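Local coordinates for protein RE68036p (Drosophila melanogaster, PDB 1SQH) that is of unknown function but may act as a glycine N-acyltransferase, at residues Gly143-Leu157 with Tyr288-Asn302. Sequence-based numbering, arbitrary orientation.
Sequences GVTAIQPRQCFGMVL and YQKDLVNEWIKLVPN
Lys290 lays the end of its extended chain over one face of the Phe153 ring, with CE 3.7 Å and NZ 3.8 Å from the ring centroid, pairing a CH-pi contact with a cation-pi contact. CG of Lys290 stands anti to the backbone N (chi1 166°), which starts the chain along the strand toward that ring. On the same face of the antiparallel pair, Gln151 NE2 donates to Glu295 OE2 (3.1 Å), meeting the carboxylate on its anti side and somewhat out of its plane; the other oxygen, OE1, forms a salt bridge with Lys136 of helix 129-141. Farther along, the CG2 methyls of Ile147 and Ile297 are pressed to 3.4 Å.

The face bearing Trp296 is built differently. The Arg150 guanidinium, tilted 27° from the indole plane, sits against CB and the five-membered ring, NH2 reaching 3.6 Å from Trp296 CD1, while Glu196 binds NH2 in a salt bridge. Cys152 SG approaches the same indole obliquely, 3.6 Å from Trp296 CE3, and Trp271 of strand 268-273 adds an edge-to-face partner. Near the start of strand 289-299, Leu157 CB is centred over the Tyr288 ring, whose OH bonds to Ser257.

Paired backbone hydrogen bonds set this register, interrupted by a classic beta bulge in which Asp291 and Leu292 both face Gly154; Gly154 N reaches Leu292 O at 2.7 Å. The pair lies near one end of the eight-stranded mixed sheet, strand 123-128 flanking 289-299 and the outermost strand 268-273 flanking 147-157. With Lys136 on one oxygen and Gln151 on the other, the Glu295 carboxylate is probably favoured in its ionised form and limited in its rotation.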
loop_
_atom_site.group_PDB
_atom_site.type_symbol
_atom_site.label_atom_id
_atom_site.label_comp_id
_atom_site.label_asym_id
_atom_site.label_seq_id
_atom_site.Cartn_x
_atom_site.Cartn_y
_atom_site.Cartn_z
ATOM N N GLY A 143 2.005 -20.849 -16.550
ATOM C CA GLY A 143 1.426 -20.273 -17.751
ATOM C C GLY A 143 1.709 -18.821 -18.096
ATOM O O GLY A 143 1.372 -18.387 -19.199
ATOM N N VAL A 144 2.314 -18.058 -17.190
ATOM C CA VAL A 144 2.587 -16.654 -17.492
ATOM C C VAL A 144 3.618 -16.530 -18.608
ATOM O O VAL A 144 4.672 -17.158 -18.555
ATOM C CB VAL A 144 3.088 -15.893 -16.256
ATOM C CG1 VAL A 144 3.322 -14.434 -16.613
ATOM C CG2 VAL A 144 2.063 -16.006 -15.137
ATOM N N THR A 145 3.308 -15.717 -19.615
ATOM C CA THR A 145 4.206 -15.541 -20.752
ATOM C C THR A 145 4.848 -14.164 -20.811
ATOM O O THR A 145 5.762 -13.927 -21.606
ATOM C CB THR A 145 3.463 -15.792 -22.075
ATOM O OG1 THR A 145 2.438 -14.805 -22.246
ATOM C CG2 THR A 145 2.823 -17.170 -22.054
ATOM N N ALA A 146 4.373 -13.261 -19.961
ATOM C CA ALA A 146 4.902 -11.904 -19.910
ATOM C C ALA A 146 4.682 -11.303 -18.525
ATOM O O ALA A 146 3.570 -11.327 -17.985
ATOM C CB ALA A 146 4.235 -11.045 -20.970
ATOM N N ILE A 147 5.758 -10.763 -17.962
ATOM C CA ILE A 147 5.727 -10.159 -16.638
ATOM C C ILE A 147 6.247 -8.720 -16.677
ATOM O O ILE A 147 7.143 -8.397 -17.458
ATOM C CB ILE A 147 6.591 -10.982 -15.659
ATOM C CG1 ILE A 147 6.062 -12.420 -15.586
ATOM C CG2 ILE A 147 6.586 -10.328 -14.289
ATOM C CD1 ILE A 147 6.953 -13.371 -14.817
ATOM N N GLN A 148 5.671 -7.864 -15.835
ATOM C CA GLN A 148 6.069 -6.455 -15.756
ATOM C C GLN A 148 6.472 -6.125 -14.317
ATOM O O GLN A 148 5.647 -5.705 -13.509
ATOM C CB GLN A 148 4.905 -5.550 -16.180
ATOM C CG GLN A 148 4.483 -5.711 -17.630
ATOM C CD GLN A 148 3.090 -5.159 -17.912
ATOM O OE1 GLN A 148 2.655 -5.115 -19.062
ATOM N NE2 GLN A 148 2.384 -4.749 -16.862
ATOM N N PRO A 149 7.748 -6.328 -13.978
ATOM C CA PRO A 149 8.193 -6.032 -12.616
ATOM C C PRO A 149 8.757 -4.620 -12.501
ATOM O O PRO A 149 9.224 -4.053 -13.491
ATOM C CB PRO A 149 9.263 -7.097 -12.384
ATOM C CG PRO A 149 9.930 -7.152 -13.725
ATOM C CD PRO A 149 8.771 -7.096 -14.714
ATOM N N ARG A 150 8.703 -4.047 -11.302
ATOM C CA ARG A 150 9.263 -2.718 -11.083
ATOM C C ARG A 150 9.758 -2.594 -9.655
ATOM O O ARG A 150 9.114 -3.065 -8.720
ATOM C CB ARG A 150 8.238 -1.615 -11.383
ATOM C CG ARG A 150 6.978 -1.653 -10.541
ATOM C CD ARG A 150 5.964 -0.649 -11.068
ATOM N NE ARG A 150 4.595 -1.016 -10.707
ATOM C CZ ARG A 150 3.976 -0.613 -9.604
ATOM N NH1 ARG A 150 4.602 0.182 -8.741
ATOM N NH2 ARG A 150 2.729 -1.002 -9.373
ATOM N N GLN A 151 10.915 -1.966 -9.498
ATOM C CA GLN A 151 11.512 -1.783 -8.182
ATOM C C GLN A 151 10.963 -0.551 -7.467
ATOM O O GLN A 151 10.853 0.533 -8.043
ATOM C CB GLN A 151 13.025 -1.670 -8.315
ATOM C CG GLN A 151 13.664 -2.873 -8.985
ATOM C CD GLN A 151 14.807 -3.468 -8.171
ATOM O OE1 GLN A 151 15.736 -2.758 -7.755
ATOM N NE2 GLN A 151 14.746 -4.775 -7.946
ATOM N N CYS A 152 10.622 -0.734 -6.198
ATOM C CA CYS A 152 10.088 0.353 -5.399
ATOM C C CYS A 152 10.905 0.538 -4.123
ATOM O O CYS A 152 11.358 -0.436 -3.518
ATOM C CB CYS A 152 8.626 0.069 -5.053
ATOM S SG CYS A 152 7.589 -0.178 -6.516
ATOM N N PHE A 153 11.122 1.792 -3.732
ATOM C CA PHE A 153 11.860 2.066 -2.507
ATOM C C PHE A 153 10.863 2.276 -1.374
ATOM O O PHE A 153 9.867 2.999 -1.532
ATOM C CB PHE A 153 12.729 3.334 -2.618
ATOM C CG PHE A 153 13.860 3.236 -3.612
ATOM C CD1 PHE A 153 14.411 2.001 -3.961
ATOM C CD2 PHE A 153 14.398 4.395 -4.182
ATOM C CE1 PHE A 153 15.479 1.922 -4.863
ATOM C CE2 PHE A 153 15.465 4.329 -5.083
ATOM C CZ PHE A 153 16.002 3.084 -5.422
ATOM N N GLY A 154 11.124 1.622 -0.248
ATOM C CA GLY A 154 10.284 1.796 0.919
ATOM C C GLY A 154 10.940 2.893 1.756
ATOM O O GLY A 154 11.938 2.632 2.440
HETATM N N MSE A 155 10.403 4.114 1.695
HETATM C CA MSE A 155 10.956 5.245 2.455
HETATM C C MSE A 155 10.315 5.302 3.841
HETATM O O MSE A 155 9.099 5.142 3.968
HETATM C CB MSE A 155 10.714 6.566 1.715
HETATM C CG MSE A 155 12.010 7.325 1.375
HETATM SE SE MSE A 155 12.983 6.331 0.025
HETATM C CE MSE A 155 11.410 5.825 -0.986
ATOM N N VAL A 156 11.136 5.538 4.868
ATOM C CA VAL A 156 10.661 5.557 6.259
ATOM C C VAL A 156 11.006 6.806 7.071
ATOM O O VAL A 156 12.124 7.330 7.004
ATOM C CB VAL A 156 11.196 4.316 7.034
ATOM C CG1 VAL A 156 10.693 4.318 8.472
ATOM C CG2 VAL A 156 10.765 3.038 6.333
ATOM N N LEU A 157 10.029 7.265 7.847
ATOM C CA LEU A 157 10.196 8.433 8.709
ATOM C C LEU A 157 9.575 8.077 10.054
ATOM O O LEU A 157 8.407 7.671 10.115
ATOM C CB LEU A 157 9.485 9.646 8.111
ATOM C CG LEU A 157 9.561 10.952 8.911
ATOM C CD1 LEU A 157 10.959 11.570 8.820
ATOM C CD2 LEU A 157 8.516 11.911 8.340
ATOM N N TYR A 288 12.663 11.525 5.394
ATOM C CA TYR A 288 12.469 10.111 5.057
ATOM C C TYR A 288 13.784 9.465 4.628
ATOM O O TYR A 288 14.600 10.099 3.959
ATOM C CB TYR A 288 11.464 9.962 3.903
ATOM C CG TYR A 288 10.007 10.034 4.300
ATOM C CD1 TYR A 288 9.267 8.875 4.541
ATOM C CD2 TYR A 288 9.368 11.269 4.444
ATOM C CE1 TYR A 288 7.916 8.947 4.916
ATOM C CE2 TYR A 288 8.028 11.355 4.818
ATOM C CZ TYR A 288 7.306 10.197 5.051
ATOM O OH TYR A 288 5.975 10.300 5.407
ATOM N N GLN A 289 13.983 8.203 5.005
ATOM C CA GLN A 289 15.195 7.500 4.602
ATOM C C GLN A 289 14.785 6.233 3.866
ATOM O O GLN A 289 13.709 5.682 4.105
ATOM C CB GLN A 289 16.057 7.132 5.811
ATOM C CG GLN A 289 15.341 6.251 6.800
ATOM C CD GLN A 289 16.242 5.781 7.931
ATOM O OE1 GLN A 289 17.116 4.931 7.735
ATOM N NE2 GLN A 289 16.030 6.333 9.126
ATOM N N LYS A 290 15.649 5.791 2.959
ATOM C CA LYS A 290 15.403 4.587 2.176
ATOM C C LYS A 290 15.894 3.359 2.941
ATOM O O LYS A 290 17.098 3.127 3.027
ATOM C CB LYS A 290 16.147 4.697 0.840
ATOM C CG LYS A 290 16.275 3.397 0.059
ATOM C CD LYS A 290 17.187 3.610 -1.147
ATOM C CE LYS A 290 17.405 2.332 -1.946
ATOM N NZ LYS A 290 18.358 2.571 -3.069
ATOM N N ASP A 291 15.000 2.570 3.527
ATOM C CA ASP A 291 15.532 1.406 4.205
ATOM C C ASP A 291 14.996 0.074 3.717
ATOM O O ASP A 291 15.172 -0.947 4.381
ATOM C CB ASP A 291 15.402 1.532 5.728
ATOM C CG ASP A 291 13.995 1.724 6.175
ATOM O OD1 ASP A 291 13.068 1.167 5.582
ATOM O OD2 ASP A 291 13.737 2.476 7.192
ATOM N N LEU A 292 14.352 0.081 2.548
ATOM C CA LEU A 292 13.844 -1.155 1.943
ATOM C C LEU A 292 13.668 -1.042 0.428
ATOM O O LEU A 292 13.354 0.023 -0.099
ATOM C CB LEU A 292 12.501 -1.571 2.557
ATOM C CG LEU A 292 12.002 -2.942 2.077
ATOM C CD1 LEU A 292 12.938 -4.011 2.621
ATOM C CD2 LEU A 292 10.547 -3.218 2.523
ATOM N N VAL A 293 13.879 -2.154 -0.266
ATOM C CA VAL A 293 13.686 -2.214 -1.710
ATOM C C VAL A 293 12.872 -3.473 -1.965
ATOM O O VAL A 293 13.276 -4.568 -1.582
ATOM C CB VAL A 293 15.015 -2.319 -2.480
ATOM C CG1 VAL A 293 14.734 -2.474 -3.970
ATOM C CG2 VAL A 293 15.870 -1.088 -2.214
ATOM N N ASN A 294 11.717 -3.302 -2.595
ATOM C CA ASN A 294 10.821 -4.408 -2.894
ATOM C C ASN A 294 10.384 -4.309 -4.335
ATOM O O ASN A 294 10.566 -3.277 -4.978
ATOM C CB ASN A 294 9.580 -4.331 -2.004
ATOM C CG ASN A 294 9.714 -5.138 -0.725
ATOM O OD1 ASN A 294 10.823 -5.447 -0.277
ATOM N ND2 ASN A 294 8.575 -5.470 -0.115
ATOM N N GLU A 295 9.801 -5.382 -4.848
ATOM C CA GLU A 295 9.313 -5.349 -6.215
ATOM C C GLU A 295 7.802 -5.512 -6.254
ATOM O O GLU A 295 7.201 -6.129 -5.376
ATOM C CB GLU A 295 9.978 -6.440 -7.076
ATOM C CG GLU A 295 11.258 -5.986 -7.771
ATOM C CD GLU A 295 11.878 -7.063 -8.653
ATOM O OE1 GLU A 295 11.150 -7.688 -9.449
ATOM O OE2 GLU A 295 13.102 -7.281 -8.563
ATOM N N TRP A 296 7.195 -4.891 -7.256
ATOM C CA TRP A 296 5.767 -5.006 -7.491
ATOM C C TRP A 296 5.781 -5.775 -8.809
ATOM O O TRP A 296 6.262 -5.272 -9.826
ATOM C CB TRP A 296 5.139 -3.634 -7.668
ATOM C CG TRP A 296 4.241 -3.241 -6.533
ATOM C CD1 TRP A 296 2.877 -3.178 -6.554
ATOM C CD2 TRP A 296 4.644 -2.846 -5.212
ATOM N NE1 TRP A 296 2.402 -2.765 -5.330
ATOM C CE2 TRP A 296 3.465 -2.554 -4.489
ATOM C CE3 TRP A 296 5.886 -2.710 -4.571
ATOM C CZ2 TRP A 296 3.492 -2.129 -3.146
ATOM C CZ3 TRP A 296 5.909 -2.286 -3.227
ATOM C CH2 TRP A 296 4.717 -2.001 -2.538
ATOM N N ILE A 297 5.293 -7.007 -8.785
ATOM C CA ILE A 297 5.316 -7.821 -9.987
ATOM C C ILE A 297 3.939 -7.997 -10.599
ATOM O O ILE A 297 3.107 -8.741 -10.077
ATOM C CB ILE A 297 5.910 -9.202 -9.689
ATOM C CG1 ILE A 297 7.268 -9.036 -8.990
ATOM C CG2 ILE A 297 6.065 -9.979 -10.974
ATOM C CD1 ILE A 297 7.957 -10.342 -8.625
ATOM N N LYS A 298 3.702 -7.297 -11.701
ATOM C CA LYS A 298 2.427 -7.386 -12.397
ATOM C C LYS A 298 2.504 -8.499 -13.440
ATOM O O LYS A 298 3.325 -8.443 -14.361
ATOM C CB LYS A 298 2.114 -6.047 -13.068
ATOM C CG LYS A 298 0.932 -6.051 -14.025
ATOM C CD LYS A 298 -0.372 -6.447 -13.353
ATOM C CE LYS A 298 -1.525 -6.339 -14.346
ATOM N NZ LYS A 298 -2.785 -6.969 -13.864
ATOM N N LEU A 299 1.664 -9.518 -13.271
ATOM C CA LEU A 299 1.599 -10.644 -14.205
ATOM C C LEU A 299 0.582 -10.302 -15.293
ATOM O O LEU A 299 -0.541 -9.902 -14.985
ATOM C CB LEU A 299 1.158 -11.914 -13.471
ATOM C CG LEU A 299 2.211 -12.787 -12.773
ATOM C CD1 LEU A 299 3.245 -11.930 -12.094
ATOM C CD2 LEU A 299 1.526 -13.708 -11.776
ATOM N N VAL A 300 0.968 -10.439 -16.560
ATOM C CA VAL A 300 0.041 -10.129 -17.655
ATOM C C VAL A 300 -0.903 -11.304 -17.907
ATOM O O VAL A 300 -0.476 -12.458 -17.962
ATOM C CB VAL A 300 0.790 -9.795 -18.977
ATOM C CG1 VAL A 300 1.972 -8.878 -18.693
ATOM C CG2 VAL A 300 1.242 -11.070 -19.670
ATOM N N PRO A 301 -2.210 -11.022 -18.055
ATOM C CA PRO A 301 -3.198 -12.083 -18.299
ATOM C C PRO A 301 -2.835 -12.923 -19.525
ATOM O O PRO A 301 -2.512 -12.376 -20.581
ATOM C CB PRO A 301 -4.502 -11.309 -18.486
ATOM C CG PRO A 301 -4.291 -10.074 -17.653
ATOM C CD PRO A 301 -2.858 -9.701 -17.983
ATOM N N ASN A 302 -2.890 -14.243 -19.371
ATOM C CA ASN A 302 -2.550 -15.179 -20.445
ATOM C C ASN A 302 -2.648 -14.642 -21.865
ATOM O O ASN A 302 -1.641 -14.231 -22.443
ATOM C CB ASN A 302 -3.395 -16.444 -20.329
ATOM C CG ASN A 302 -2.591 -17.628 -19.830
ATOM O OD1 ASN A 302 -3.110 -18.743 -19.711
ATOM N ND2 ASN A 302 -1.311 -17.391 -19.534
HETATM O O HOH W 1 0.836 -14.129 -19.568
HETATM O O HOH W 2 14.288 8.553 8.781
#